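Local atomic coordinates of cytosol aminopeptidase (Coxiella burnetii, PDB entry 3IJ3), a protein that probably acts as a manganese-dependent aminopeptidase of the M17 family, cutting single residues from the amino ends of peptides. Residues 59-63 with 76-80; 104-108 with 148-152; 95-101 with 119-125; 127-131 with 162-167. One frame throughout, in Å; residues are numbered along the deposited sequence. Where two conformers were deposited one is given.

How the contacts relate
All four contacts belong wholly or partly to the N-terminal domain, on one side of the chain's centre. Contact 1 is the buried one and the farthest out, about 39 Å from the chain centre, where a tryptophan binds a sheet strand and meets a second subunit. Contact 2 is partly buried at another strand of the same sheet, and mixes apolar packing with a lysine-tyrosine bond. Contacts 3 and 4 share helix 123-135 and touch through A129, which packs on F101 and F120. Aromatic rings, close acidic side chains and a water mark contact 3 at the helix start, whereas contact 4 is leucine-valine packing with E127 and R162 at its border, each bonded elsewhere, facing the catalytic domain.

Contact 1: residues 59-63 with 76-80; sequences TQQWV and CSIPE
W62 reaches from helix 57-66 over to strand 75-79. Its CB sets off toward the strand, and CG, anti to the backbone N (chi1 176°), lays the indole across S77 and P79. CG comes 3.8 Å from P79 CD. Next, CD1 is 3.6 Å from the same P79 CD, which sits over the face of the five-membered ring, 10° off its normal, in a CH-pi contact; CD2 lies near it too. NE1 donates to S77 O over 2.8 Å, in a bent bond (131° at the hydrogen) whose oxygen lies out of the indole plane. C76 SG approaches that corner obliquely, 3.8 Å from NE1. Further out, CE2 and CZ2 also lie near S77 O. Strand 75-79 is an outermost strand of the domain's mixed sheet within this chain: C76 and I78 pair with strand 85-91, while the S77 carbonyl between them goes to the indole. The indole also meets W62 of the second subunit, which packs on S77 and P79 as well, so this contact is part of a subunit interface. V63 CG2 rests 4.0 Å from I78 CD1 and close to C76 SG. T59 lies across I78, its CG2 4.0 Å from I78 CG2. T59 OG1, bonded also to D56, accepts from a water at 2.9 Å, which also donates to P79 O at 2.6 Å.

Contact 2: residues 104-108 with 148-152; sequences LSKVL and PYLAK
Y149 lays its ring against the short helix 104-107. S105 CB sits over one face, 3.8 Å from Y149 CD2 and offset toward the rim, in a CH-pi contact, while S105 O lies 3.4 Å from Y149 CD1. In the conformer described, S105 OG bonds S137. At the far end of the ring Y149 OH accepts from K106 NZ over 3.2 Å; the lysine CB points away from Y149's segment, and the bend in its last torsion (chi4 -66°) brings the ammonium back to the hydroxyl. L150 bonds through its backbone to G111, where strand 151-154 comes in as the parallel neighbour of strand 111-114 in the domain's mixed sheet. Next, A151 N has a weak bond to a water that donates to S105 O at 2.7 Å and to L108 O at 3.2 Å. A151 CB packs 3.6 Å from L108 CB and also meets L108 CD1, with F113 beside both residues and F133 against L108. K152 continues the backbone pairing, to G111 and F113.

Contact 3: residues 95-101 with 119-125; sequences YEYSWDF and DFEDDEY
E96 lies over the ring of Y125: its CG stands 3.8 Å from the ring centroid, 13° off the normal, a CH-pi contact in which CB joins at the ring's CE1. The other aromatic meeting is F101 with F120, whose CZ atoms are 3.6 Å apart; F101 CZ comes at the edge of the F120 ring, yet the planes are only 43° apart, an oblique pair. Like charges crowd nearby. E96, bent at chi2, brings OE1 to 3.0 Å from E121 OE1, and D94 lies close to E96 OE2, so a raised pKa for one of these carboxylates is plausible. A water ties the backbones together, donating to Y95 O at 2.8 Å and accepting from E121 N at 2.7 Å, with a weak bond to E96 OE1. Next along, D122 stands at the N-cap position of helix 123-135; it is modelled in two conformers, and in one of them its OD2 accepts from E124 N, a capping bond that opens the helix.

Contact 4: residues 127-131 with 162-167; sequences ERALL and RVTDWL. With SO4 (sulfate ion), chain H.
E127 OE1 is hydrogen-bonded to H159 and R162 NH2 makes a salt bridge to E478, although the two side chains lie against each other. Between them there is no salt bridge: E127 OE2 stops 3.1 Å from R162 CG and 4.7 Å from R162 NE, though carboxylate and guanidinium planes are only 13° apart. The bends at chi2 and chi3 have carried the arginine end on toward E478 and a sulfate, probably from the crystallisation liquor. R162 NH1 to sulfate O3 is very short at 2.5 Å, so its exact length is doubtful. Sulfate O4 stands over one face of the guanidinium, 3.2 Å from R162 NE, and Q290 NE2 also bonds the ion. Away from this border the packing is apolar. E127 runs by V163 in the opposite sense, its CG 3.6 Å from V163 CG2, and L130 CB adds a looser touch on that methyl. L131, its CG anti to the backbone N (chi1 178°), puts CD1 3.8 Å from V163 O and near L167 CB, while its CD2 packs 4.0 Å from W166 CB. The segments cross at -44°. Y29 of strand 29-30 touches V163 and L167, and A129 turns to F101 and F120. Beyond, W166 rests on helices 275-289 and 470-481, consistent with helix 157-178 lying where the N-terminal and catalytic domains meet.

Contact 1: residues 59-63 with 76-80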
loop_
_atom_site.group_PDB
_atom_site.type_symbol
_atom_site.label_atom_id
_atom_site.label_comp_id
_atom_site.label_asym_id
_atom_site.label_seq_id
_atom_site.Cartn_x
_atom_site.Cartn_y
_atom_site.Cartn_z
ATOM N N THR A 59 2.723 -56.786 26.781
ATOM C CA THR A 59 1.931 -55.609 26.403
ATOM C C THR A 59 2.186 -54.450 27.395
ATOM O O THR A 59 2.401 -53.290 26.992
ATOM C CB THR A 59 0.442 -55.979 26.311
ATOM O OG1 THR A 59 0.277 -56.972 25.289
ATOM C CG2 THR A 59 -0.404 -54.769 25.967
ATOM N N GLN A 60 2.184 -54.768 28.690
ATOM C CA GLN A 60 2.469 -53.755 29.704
ATOM C C GLN A 60 3.870 -53.159 29.495
ATOM O O GLN A 60 4.035 -51.934 29.549
ATOM C CB GLN A 60 2.309 -54.303 31.128
ATOM C CG GLN A 60 0.900 -54.830 31.430
ATOM C CD GLN A 60 0.658 -55.077 32.910
ATOM O OE1 GLN A 60 1.020 -54.248 33.741
ATOM N NE2 GLN A 60 0.003 -56.193 33.242
ATOM N N GLN A 61 4.869 -54.004 29.240
ATOM C CA GLN A 61 6.248 -53.506 29.013
ATOM C C GLN A 61 6.338 -52.615 27.779
ATOM O O GLN A 61 7.002 -51.549 27.791
ATOM C CB GLN A 61 7.223 -54.670 28.806
ATOM C CG GLN A 61 7.405 -55.609 30.019
ATOM C CD GLN A 61 8.255 -55.008 31.134
ATOM O OE1 GLN A 61 8.687 -53.836 31.070
ATOM N NE2 GLN A 61 8.510 -55.820 32.174
ATOM N N TRP A 62 5.673 -53.042 26.707
ATOM C CA TRP A 62 5.737 -52.296 25.444
ATOM C C TRP A 62 5.089 -50.923 25.530
ATOM O O TRP A 62 5.670 -49.937 25.068
ATOM C CB TRP A 62 5.150 -53.098 24.282
ATOM C CG TRP A 62 5.113 -52.335 23.020
ATOM C CD1 TRP A 62 4.027 -51.733 22.449
ATOM C CD2 TRP A 62 6.223 -52.043 22.170
ATOM N NE1 TRP A 62 4.395 -51.098 21.285
ATOM C CE2 TRP A 62 5.735 -51.291 21.082
ATOM C CE3 TRP A 62 7.577 -52.348 22.222
ATOM C CZ2 TRP A 62 6.567 -50.819 20.067
ATOM C CZ3 TRP A 62 8.402 -51.898 21.190
ATOM C CH2 TRP A 62 7.887 -51.152 20.133
ATOM N N VAL A 63 3.890 -50.850 26.089
ATOM C CA VAL A 63 3.206 -49.570 26.206
ATOM C C VAL A 63 4.049 -48.602 27.044
ATOM O O VAL A 63 4.164 -47.426 26.699
ATOM C CB VAL A 63 1.771 -49.721 26.745
ATOM C CG1 VAL A 63 1.121 -48.357 26.915
ATOM C CG2 VAL A 63 0.926 -50.613 25.793
ATOM N N CYS A 76 -0.301 -46.103 19.706
ATOM C CA CYS A 76 0.618 -47.117 20.190
ATOM C C CYS A 76 0.255 -48.407 19.466
ATOM O O CYS A 76 -0.824 -48.963 19.694
ATOM C CB CYS A 76 0.539 -47.301 21.708
ATOM S SG CYS A 76 1.763 -48.515 22.335
ATOM N N SER A 77 1.124 -48.834 18.538
ATOM C CA SER A 77 0.959 -50.102 17.826
ATOM C C SER A 77 1.573 -51.187 18.701
ATOM O O SER A 77 2.774 -51.139 18.999
ATOM C CB SER A 77 1.659 -50.035 16.463
ATOM O OG SER A 77 1.085 -49.002 15.683
ATOM N N ILE A 78 0.754 -52.129 19.140
ATOM C CA ILE A 78 1.169 -53.191 20.062
ATOM C C ILE A 78 1.405 -54.508 19.342
ATOM O O ILE A 78 0.528 -55.002 18.657
ATOM C CB ILE A 78 0.099 -53.424 21.133
ATOM C CG1 ILE A 78 -0.149 -52.125 21.921
ATOM C CG2 ILE A 78 0.496 -54.576 22.076
ATOM C CD1 ILE A 78 -1.329 -52.196 22.826
ATOM N N PRO A 79 2.598 -55.097 19.518
ATOM C CA PRO A 79 2.860 -56.374 18.839
ATOM C C PRO A 79 2.297 -57.618 19.493
ATOM O O PRO A 79 2.075 -57.666 20.723
ATOM C CB PRO A 79 4.397 -56.455 18.844
ATOM C CG PRO A 79 4.796 -55.720 20.101
ATOM C CD PRO A 79 3.802 -54.557 20.182
ATOM N N GLU A 80 2.027 -58.618 18.658
ATOM C CA GLU A 80 1.659 -59.941 19.107
ATOM C C GLU A 80 3.026 -60.544 19.439
ATOM O O GLU A 80 4.032 -59.927 19.116
ATOM C CB GLU A 80 1.050 -60.761 17.979
ATOM C CG GLU A 80 -0.353 -60.354 17.526
ATOM C CD GLU A 80 -1.441 -60.777 18.503
ATOM O OE1 GLU A 80 -1.108 -61.202 19.637
ATOM O OE2 GLU A 80 -2.639 -60.687 18.124
HETATM O O HOH W 1 2.336 -57.315 23.291
#

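Contact 2: residues 104-108 with 148-152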
loop_
_atom_site.group_PDB
_atom_site.type_symbol
_atom_site.label_atom_id
_atom_site.label_comp_id
_atom_site.label_asym_id
_atom_site.label_seq_id
_atom_site.Cartn_x
_atom_site.Cartn_y
_atom_site.Cartn_z
ATOM N N LEU A 104 -6.048 -41.201 11.552
ATOM C CA LEU A 104 -5.529 -42.577 11.491
ATOM C C LEU A 104 -4.843 -43.023 10.204
ATOM O O LEU A 104 -3.781 -43.647 10.259
ATOM C CB LEU A 104 -6.612 -43.585 11.889
ATOM C CG LEU A 104 -6.978 -43.635 13.370
ATOM C CD1 LEU A 104 -8.277 -44.405 13.532
ATOM C CD2 LEU A 104 -5.843 -44.260 14.200
ATOM N N SER A 105 -5.420 -42.701 9.046
ATOM C CA SER A 105 -4.802 -43.130 7.790
ATOM C C SER A 105 -3.366 -42.658 7.636
ATOM O O SER A 105 -2.536 -43.365 7.052
ATOM C CB SER A 105 -5.637 -42.725 6.579
ATOM O OG SER A 105 -6.755 -43.571 6.482
ATOM N N LYS A 106 -3.059 -41.484 8.170
ATOM C CA LYS A 106 -1.692 -40.935 8.065
ATOM C C LYS A 106 -0.648 -41.541 9.017
ATOM O O LYS A 106 0.556 -41.366 8.806
ATOM C CB LYS A 106 -1.698 -39.415 8.232
ATOM C CG LYS A 106 -2.264 -38.649 7.043
ATOM C CD LYS A 106 -2.168 -37.147 7.309
ATOM C CE LYS A 106 -2.654 -36.296 6.161
ATOM N NZ LYS A 106 -1.812 -36.405 4.951
ATOM N N VAL A 107 -1.095 -42.268 10.034
ATOM C CA VAL A 107 -0.184 -42.839 11.022
ATOM C C VAL A 107 -0.262 -44.355 11.166
ATOM O O VAL A 107 0.686 -44.977 11.661
ATOM C CB VAL A 107 -0.374 -42.167 12.411
ATOM C CG1 VAL A 107 -0.035 -40.662 12.323
ATOM C CG2 VAL A 107 -1.797 -42.378 12.962
ATOM N N LEU A 108 -1.358 -44.962 10.726
ATOM C CA LEU A 108 -1.517 -46.409 10.879
ATOM C C LEU A 108 -0.589 -47.250 10.046
ATOM O O LEU A 108 -0.302 -46.928 8.897
ATOM C CB LEU A 108 -2.936 -46.864 10.555
ATOM C CG LEU A 108 -4.007 -46.656 11.614
ATOM C CD1 LEU A 108 -5.381 -47.009 11.041
ATOM C CD2 LEU A 108 -3.698 -47.497 12.851
ATOM N N PRO A 148 -1.766 -44.647 -2.338
ATOM C CA PRO A 148 -2.908 -44.676 -1.442
ATOM C C PRO A 148 -2.497 -45.192 -0.064
ATOM O O PRO A 148 -1.474 -45.864 0.065
ATOM C CB PRO A 148 -3.881 -45.630 -2.133
ATOM C CG PRO A 148 -3.020 -46.520 -2.996
ATOM C CD PRO A 148 -1.657 -45.884 -3.130
ATOM N N TYR A 149 -3.265 -44.827 0.957
ATOM C CA TYR A 149 -2.976 -45.269 2.310
ATOM C C TYR A 149 -3.182 -46.767 2.380
ATOM O O TYR A 149 -4.032 -47.314 1.681
ATOM C CB TYR A 149 -3.860 -44.559 3.316
ATOM C CG TYR A 149 -3.654 -43.073 3.350
ATOM C CD1 TYR A 149 -2.460 -42.524 3.808
ATOM C CD2 TYR A 149 -4.661 -42.203 2.952
ATOM C CE1 TYR A 149 -2.271 -41.165 3.840
ATOM C CE2 TYR A 149 -4.482 -40.836 3.003
ATOM C CZ TYR A 149 -3.298 -40.326 3.442
ATOM O OH TYR A 149 -3.153 -38.969 3.490
ATOM N N LEU A 150 -2.404 -47.431 3.219
ATOM C CA LEU A 150 -2.459 -48.896 3.310
ATOM C C LEU A 150 -3.298 -49.445 4.454
ATOM O O LEU A 150 -3.361 -50.660 4.627
ATOM C CB LEU A 150 -1.044 -49.455 3.400
ATOM C CG LEU A 150 -0.149 -49.064 2.219
ATOM C CD1 LEU A 150 1.270 -49.615 2.412
ATOM C CD2 LEU A 150 -0.760 -49.526 0.900
ATOM N N ALA A 151 -3.901 -48.574 5.252
ATOM C CA ALA A 151 -4.776 -49.010 6.319
ATOM C C ALA A 151 -6.224 -48.884 5.845
ATOM O O ALA A 151 -6.620 -47.856 5.254
ATOM C CB ALA A 151 -4.547 -48.192 7.573
ATOM N N LYS A 152 -7.009 -49.934 6.087
ATOM C CA LYS A 152 -8.443 -49.939 5.757
ATOM C C LYS A 152 -9.228 -50.306 6.998
ATOM O O LYS A 152 -8.712 -51.002 7.877
ATOM C CB LYS A 152 -8.752 -50.894 4.624
ATOM C CG LYS A 152 -8.050 -50.522 3.320
ATOM C CD LYS A 152 -8.594 -51.376 2.189
ATOM C CE LYS A 152 -7.977 -51.033 0.835
ATOM N NZ LYS A 152 -8.723 -51.794 -0.224
HETATM O O HOH W 2 -2.118 -45.965 6.492
#

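Contact 3: residues 95-101 with 119-125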
loop_
_atom_site.group_PDB
_atom_site.type_symbol
_atom_site.label_atom_id
_atom_site.label_comp_id
_atom_site.label_asym_id
_atom_site.label_seq_id
_atom_site.Cartn_x
_atom_site.Cartn_y
_atom_site.Cartn_z
ATOM N N TYR A 95 -13.809 -39.143 24.771
ATOM C CA TYR A 95 -14.443 -40.299 24.121
ATOM C C TYR A 95 -15.583 -39.944 23.144
ATOM O O TYR A 95 -16.047 -40.812 22.397
ATOM C CB TYR A 95 -14.872 -41.351 25.154
ATOM C CG TYR A 95 -13.689 -42.004 25.850
ATOM C CD1 TYR A 95 -12.933 -42.992 25.211
ATOM C CD2 TYR A 95 -13.328 -41.643 27.150
ATOM C CE1 TYR A 95 -11.825 -43.606 25.871
ATOM C CE2 TYR A 95 -12.233 -42.241 27.798
ATOM C CZ TYR A 95 -11.492 -43.212 27.156
ATOM O OH TYR A 95 -10.427 -43.789 27.814
ATOM N N GLU A 96 -16.010 -38.677 23.133
ATOM C CA GLU A 96 -17.068 -38.210 22.216
ATOM C C GLU A 96 -16.591 -37.188 21.156
ATOM O O GLU A 96 -17.413 -36.647 20.423
ATOM C CB GLU A 96 -18.229 -37.596 23.012
ATOM C CG GLU A 96 -18.989 -38.565 23.924
ATOM C CD GLU A 96 -18.209 -38.976 25.165
ATOM O OE1 GLU A 96 -18.234 -40.177 25.520
ATOM O OE2 GLU A 96 -17.556 -38.106 25.780
ATOM N N TYR A 97 -15.285 -36.937 21.046
ATOM C CA TYR A 97 -14.777 -35.937 20.079
ATOM C C TYR A 97 -14.785 -36.404 18.601
ATOM O O TYR A 97 -15.103 -35.624 17.700
ATOM C CB TYR A 97 -13.396 -35.447 20.502
ATOM C CG TYR A 97 -12.807 -34.436 19.568
ATOM C CD1 TYR A 97 -13.428 -33.205 19.369
ATOM C CD2 TYR A 97 -11.610 -34.680 18.914
ATOM C CE1 TYR A 97 -12.891 -32.268 18.509
ATOM C CE2 TYR A 97 -11.061 -33.742 18.058
ATOM C CZ TYR A 97 -11.706 -32.536 17.866
ATOM O OH TYR A 97 -11.167 -31.607 17.017
ATOM N N SER A 98 -14.411 -37.652 18.360
ATOM C CA SER A 98 -14.450 -38.259 17.004
ATOM C C SER A 98 -13.381 -37.877 15.973
ATOM O O SER A 98 -12.863 -38.777 15.298
ATOM C CB SER A 98 -15.856 -38.116 16.389
ATOM O OG SER A 98 -16.823 -38.714 17.250
ATOM N N TRP A 99 -13.064 -36.585 15.803
ATOM C CA TRP A 99 -12.047 -36.194 14.820
ATOM C C TRP A 99 -10.669 -36.794 15.052
ATOM O O TRP A 99 -9.879 -36.815 14.123
ATOM C CB TRP A 99 -11.862 -34.666 14.670
ATOM C CG TRP A 99 -12.840 -33.937 13.803
ATOM C CD1 TRP A 99 -13.675 -32.926 14.188
ATOM C CD2 TRP A 99 -13.076 -34.141 12.403
ATOM N NE1 TRP A 99 -14.413 -32.487 13.121
ATOM C CE2 TRP A 99 -14.075 -33.216 12.012
ATOM C CE3 TRP A 99 -12.557 -35.026 11.445
ATOM C CZ2 TRP A 99 -14.558 -33.136 10.704
ATOM C CZ3 TRP A 99 -13.041 -34.946 10.131
ATOM C CH2 TRP A 99 -14.034 -34.001 9.779
ATOM N N ASP A 100 -10.337 -37.269 16.259
ATOM C CA ASP A 100 -9.002 -37.881 16.428
ATOM C C ASP A 100 -8.867 -39.079 15.483
ATOM O O ASP A 100 -7.761 -39.382 14.983
ATOM C CB ASP A 100 -8.742 -38.322 17.869
ATOM C CG ASP A 100 -8.679 -37.151 18.852
ATOM O OD1 ASP A 100 -7.886 -36.216 18.602
ATOM O OD2 ASP A 100 -9.380 -37.201 19.888
ATOM N N PHE A 101 -9.995 -39.764 15.234
ATOM C CA PHE A 101 -10.013 -40.902 14.306
ATOM C C PHE A 101 -9.680 -40.468 12.880
ATOM O O PHE A 101 -9.197 -41.255 12.078
ATOM C CB PHE A 101 -11.357 -41.643 14.343
ATOM C CG PHE A 101 -11.584 -42.403 15.612
ATOM C CD1 PHE A 101 -11.225 -43.750 15.699
ATOM C CD2 PHE A 101 -12.122 -41.780 16.723
ATOM C CE1 PHE A 101 -11.397 -44.440 16.862
ATOM C CE2 PHE A 101 -12.299 -42.476 17.898
ATOM C CZ PHE A 101 -11.945 -43.809 17.966
ATOM N N ASP A 119 -16.637 -49.395 22.699
ATOM C CA ASP A 119 -15.735 -48.304 23.099
ATOM C C ASP A 119 -16.382 -46.927 23.009
ATOM O O ASP A 119 -15.754 -45.939 23.380
ATOM C CB ASP A 119 -14.471 -48.296 22.217
ATOM C CG ASP A 119 -13.553 -49.459 22.481
ATOM O OD1 ASP A 119 -13.582 -50.012 23.597
ATOM O OD2 ASP A 119 -12.771 -49.814 21.573
ATOM N N PHE A 120 -17.621 -46.860 22.514
ATOM C CA PHE A 120 -18.345 -45.593 22.345
ATOM C C PHE A 120 -19.600 -45.518 23.205
ATOM O O PHE A 120 -20.224 -46.533 23.487
ATOM C CB PHE A 120 -18.680 -45.408 20.867
ATOM C CG PHE A 120 -17.457 -45.423 19.994
ATOM C CD1 PHE A 120 -16.787 -44.243 19.695
ATOM C CD2 PHE A 120 -16.935 -46.624 19.529
ATOM C CE1 PHE A 120 -15.626 -44.259 18.926
ATOM C CE2 PHE A 120 -15.770 -46.650 18.751
ATOM C CZ PHE A 120 -15.119 -45.469 18.449
ATOM N N GLU A 121 -19.945 -44.301 23.619
ATOM C CA GLU A 121 -21.123 -44.038 24.468
ATOM C C GLU A 121 -22.439 -44.366 23.756
ATOM O O GLU A 121 -23.387 -44.851 24.373
ATOM C CB GLU A 121 -21.108 -42.558 24.871
ATOM C CG GLU A 121 -22.314 -42.056 25.709
ATOM C CD GLU A 121 -22.308 -40.526 25.857
ATOM O OE1 GLU A 121 -21.214 -39.922 25.754
ATOM O OE2 GLU A 121 -23.386 -39.924 26.066
ATOM N N ASP A 122 -22.470 -44.145 22.437
ATOM C CA ASP A 122 -23.678 -44.327 21.610
ATOM C C ASP A 122 -23.311 -44.668 20.138
ATOM O O ASP A 122 -22.189 -44.382 19.718
ATOM C CB ASP A 122 -24.471 -43.009 21.704
ATOM C CG ASP A 122 -25.817 -43.064 21.023
ATOM O OD1 ASP A 122 -26.827 -43.153 21.753
ATOM O OD2 ASP A 122 -25.875 -43.048 19.776
ATOM N N ASP A 123 -24.228 -45.283 19.364
ATOM C CA ASP A 123 -23.937 -45.609 17.957
ATOM C C ASP A 123 -23.587 -44.368 17.137
ATOM O O ASP A 123 -22.925 -44.467 16.098
ATOM C CB ASP A 123 -25.133 -46.314 17.295
ATOM C CG ASP A 123 -25.300 -47.755 17.748
ATOM O OD1 ASP A 123 -24.475 -48.246 18.540
ATOM O OD2 ASP A 123 -26.259 -48.406 17.287
ATOM N N GLU A 124 -24.039 -43.205 17.598
ATOM C CA GLU A 124 -23.806 -41.967 16.877
ATOM C C GLU A 124 -22.307 -41.642 16.874
ATOM O O GLU A 124 -21.761 -41.256 15.842
ATOM C CB GLU A 124 -24.594 -40.805 17.483
ATOM C CG GLU A 124 -24.299 -39.443 16.849
ATOM C CD GLU A 124 -24.633 -39.375 15.368
ATOM O OE1 GLU A 124 -25.542 -40.106 14.918
ATOM O OE2 GLU A 124 -23.996 -38.572 14.657
ATOM N N TYR A 125 -21.644 -41.809 18.016
ATOM C CA TYR A 125 -20.209 -41.513 18.094
ATOM C C TYR A 125 -19.391 -42.562 17.347
ATOM O O TYR A 125 -18.347 -42.254 16.785
ATOM C CB TYR A 125 -19.745 -41.345 19.538
ATOM C CG TYR A 125 -20.458 -40.212 20.211
ATOM C CD1 TYR A 125 -20.204 -38.902 19.845
ATOM C CD2 TYR A 125 -21.387 -40.443 21.225
ATOM C CE1 TYR A 125 -20.856 -37.857 20.451
ATOM C CE2 TYR A 125 -22.047 -39.402 21.835
ATOM C CZ TYR A 125 -21.777 -38.108 21.442
ATOM O OH TYR A 125 -22.430 -37.062 22.054
HETATM O O HOH W 3 -18.481 -42.150 22.745
#

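Contact 4: residues 127-131 with 162-167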
loop_
_atom_site.group_PDB
_atom_site.type_symbol
_atom_site.label_atom_id
_atom_site.label_comp_id
_atom_site.label_asym_id
_atom_site.label_seq_id
_atom_site.Cartn_x
_atom_site.Cartn_y
_atom_site.Cartn_z
ATOM N N GLU A 127 -20.454 -44.145 14.665
ATOM C CA GLU A 127 -20.618 -43.800 13.253
ATOM C C GLU A 127 -19.746 -42.589 12.858
ATOM O O GLU A 127 -19.158 -42.569 11.771
ATOM C CB GLU A 127 -22.101 -43.577 12.981
ATOM C CG GLU A 127 -22.494 -43.304 11.576
ATOM C CD GLU A 127 -24.014 -43.293 11.443
ATOM O OE1 GLU A 127 -24.639 -44.357 11.667
ATOM O OE2 GLU A 127 -24.564 -42.229 11.119
ATOM N N ARG A 128 -19.655 -41.582 13.728
ATOM C CA ARG A 128 -18.781 -40.425 13.452
ATOM C C ARG A 128 -17.304 -40.830 13.347
ATOM O O ARG A 128 -16.565 -40.281 12.537
ATOM C CB ARG A 128 -18.895 -39.379 14.533
ATOM C CG ARG A 128 -20.187 -38.689 14.561
ATOM C CD ARG A 128 -20.182 -37.640 15.647
ATOM N NE ARG A 128 -21.512 -37.092 15.831
ATOM C CZ ARG A 128 -21.811 -36.162 16.718
ATOM N NH1 ARG A 128 -20.870 -35.642 17.512
ATOM N NH2 ARG A 128 -23.057 -35.752 16.795
ATOM N N ALA A 129 -16.871 -41.753 14.196
ATOM C CA ALA A 129 -15.506 -42.240 14.151
ATOM C C ALA A 129 -15.269 -42.982 12.826
ATOM O O ALA A 129 -14.238 -42.803 12.193
ATOM C CB ALA A 129 -15.211 -43.154 15.360
ATOM N N LEU A 130 -16.212 -43.833 12.423
ATOM C CA LEU A 130 -16.086 -44.540 11.155
ATOM C C LEU A 130 -15.955 -43.554 9.979
ATOM O O LEU A 130 -15.123 -43.720 9.081
ATOM C CB LEU A 130 -17.301 -45.458 10.930
ATOM C CG LEU A 130 -17.458 -46.654 11.872
ATOM C CD1 LEU A 130 -18.886 -47.232 11.793
ATOM C CD2 LEU A 130 -16.421 -47.724 11.587
ATOM N N LEU A 131 -16.799 -42.538 9.976
ATOM C CA LEU A 131 -16.766 -41.512 8.923
ATOM C C LEU A 131 -15.454 -40.697 8.951
ATOM O O LEU A 131 -14.811 -40.518 7.910
ATOM C CB LEU A 131 -17.979 -40.583 9.056
ATOM C CG LEU A 131 -18.051 -39.431 8.058
ATOM C CD1 LEU A 131 -18.132 -39.969 6.625
ATOM C CD2 LEU A 131 -19.245 -38.532 8.405
ATOM N N ARG A 162 -25.306 -45.030 5.689
ATOM C CA ARG A 162 -25.173 -43.657 6.182
ATOM C C ARG A 162 -23.740 -43.151 6.061
ATOM O O ARG A 162 -23.513 -42.009 5.641
ATOM C CB ARG A 162 -25.605 -43.585 7.627
ATOM C CG ARG A 162 -25.678 -42.186 8.181
ATOM C CD ARG A 162 -26.857 -41.423 7.686
ATOM N NE ARG A 162 -28.118 -42.066 8.076
ATOM C CZ ARG A 162 -29.303 -41.463 8.055
ATOM N NH1 ARG A 162 -30.390 -42.134 8.423
ATOM N NH2 ARG A 162 -29.408 -40.187 7.696
ATOM N N VAL A 163 -22.769 -43.965 6.454
ATOM C CA VAL A 163 -21.375 -43.544 6.357
ATOM C C VAL A 163 -20.938 -43.360 4.883
ATOM O O VAL A 163 -20.266 -42.378 4.549
ATOM C CB VAL A 163 -20.431 -44.512 7.122
ATOM C CG1 VAL A 163 -18.978 -44.215 6.771
ATOM C CG2 VAL A 163 -20.692 -44.419 8.629
ATOM N N THR A 164 -21.354 -44.282 4.019
ATOM C CA THR A 164 -20.995 -44.210 2.605
ATOM C C THR A 164 -21.619 -42.987 1.939
ATOM O O THR A 164 -20.938 -42.261 1.213
ATOM C CB THR A 164 -21.407 -45.479 1.835
ATOM O OG1 THR A 164 -20.769 -46.618 2.419
ATOM C CG2 THR A 164 -20.990 -45.373 0.358
ATOM N N ASP A 165 -22.898 -42.759 2.220
ATOM C CA ASP A 165 -23.649 -41.623 1.669
ATOM C C ASP A 165 -22.907 -40.322 2.047
ATOM O O ASP A 165 -22.669 -39.460 1.191
ATOM C CB ASP A 165 -25.098 -41.549 2.202
ATOM C CG ASP A 165 -26.047 -42.571 1.569
ATOM O OD1 ASP A 165 -25.649 -43.273 0.618
ATOM O OD2 ASP A 165 -27.210 -42.654 2.024
ATOM N N TRP A 166 -22.542 -40.178 3.323
ATOM C CA TRP A 166 -21.828 -38.979 3.745
ATOM C C TRP A 166 -20.428 -38.859 3.156
ATOM O O TRP A 166 -20.043 -37.777 2.733
ATOM C CB TRP A 166 -21.755 -38.833 5.282
ATOM C CG TRP A 166 -22.949 -38.166 5.855
ATOM C CD1 TRP A 166 -23.870 -38.704 6.696
ATOM C CD2 TRP A 166 -23.371 -36.819 5.603
ATOM N NE1 TRP A 166 -24.839 -37.776 6.993
ATOM C CE2 TRP A 166 -24.550 -36.609 6.334
ATOM C CE3 TRP A 166 -22.859 -35.775 4.833
ATOM C CZ2 TRP A 166 -25.231 -35.394 6.311
ATOM C CZ3 TRP A 166 -23.534 -34.569 4.801
ATOM C CH2 TRP A 166 -24.705 -34.387 5.543
ATOM N N LEU A 167 -19.673 -39.953 3.148
ATOM C CA LEU A 167 -18.307 -39.923 2.660
ATOM C C LEU A 167 -18.262 -39.558 1.189
ATOM O O LEU A 167 -17.497 -38.674 0.784
ATOM C CB LEU A 167 -17.626 -41.271 2.872
ATOM C CG LEU A 167 -16.175 -41.332 2.362
ATOM C CD1 LEU A 167 -15.220 -41.362 3.493
ATOM C CD2 LEU A 167 -15.978 -42.595 1.539
HETATM S S SO4 H . -29.810 -45.167 6.513
HETATM O O1 SO4 H . -29.204 -46.437 6.921
HETATM O O2 SO4 H . -30.895 -45.425 5.565
HETATM O O3 SO4 H . -30.372 -44.498 7.679
HETATM O O4 SO4 H . -28.805 -44.319 5.889
#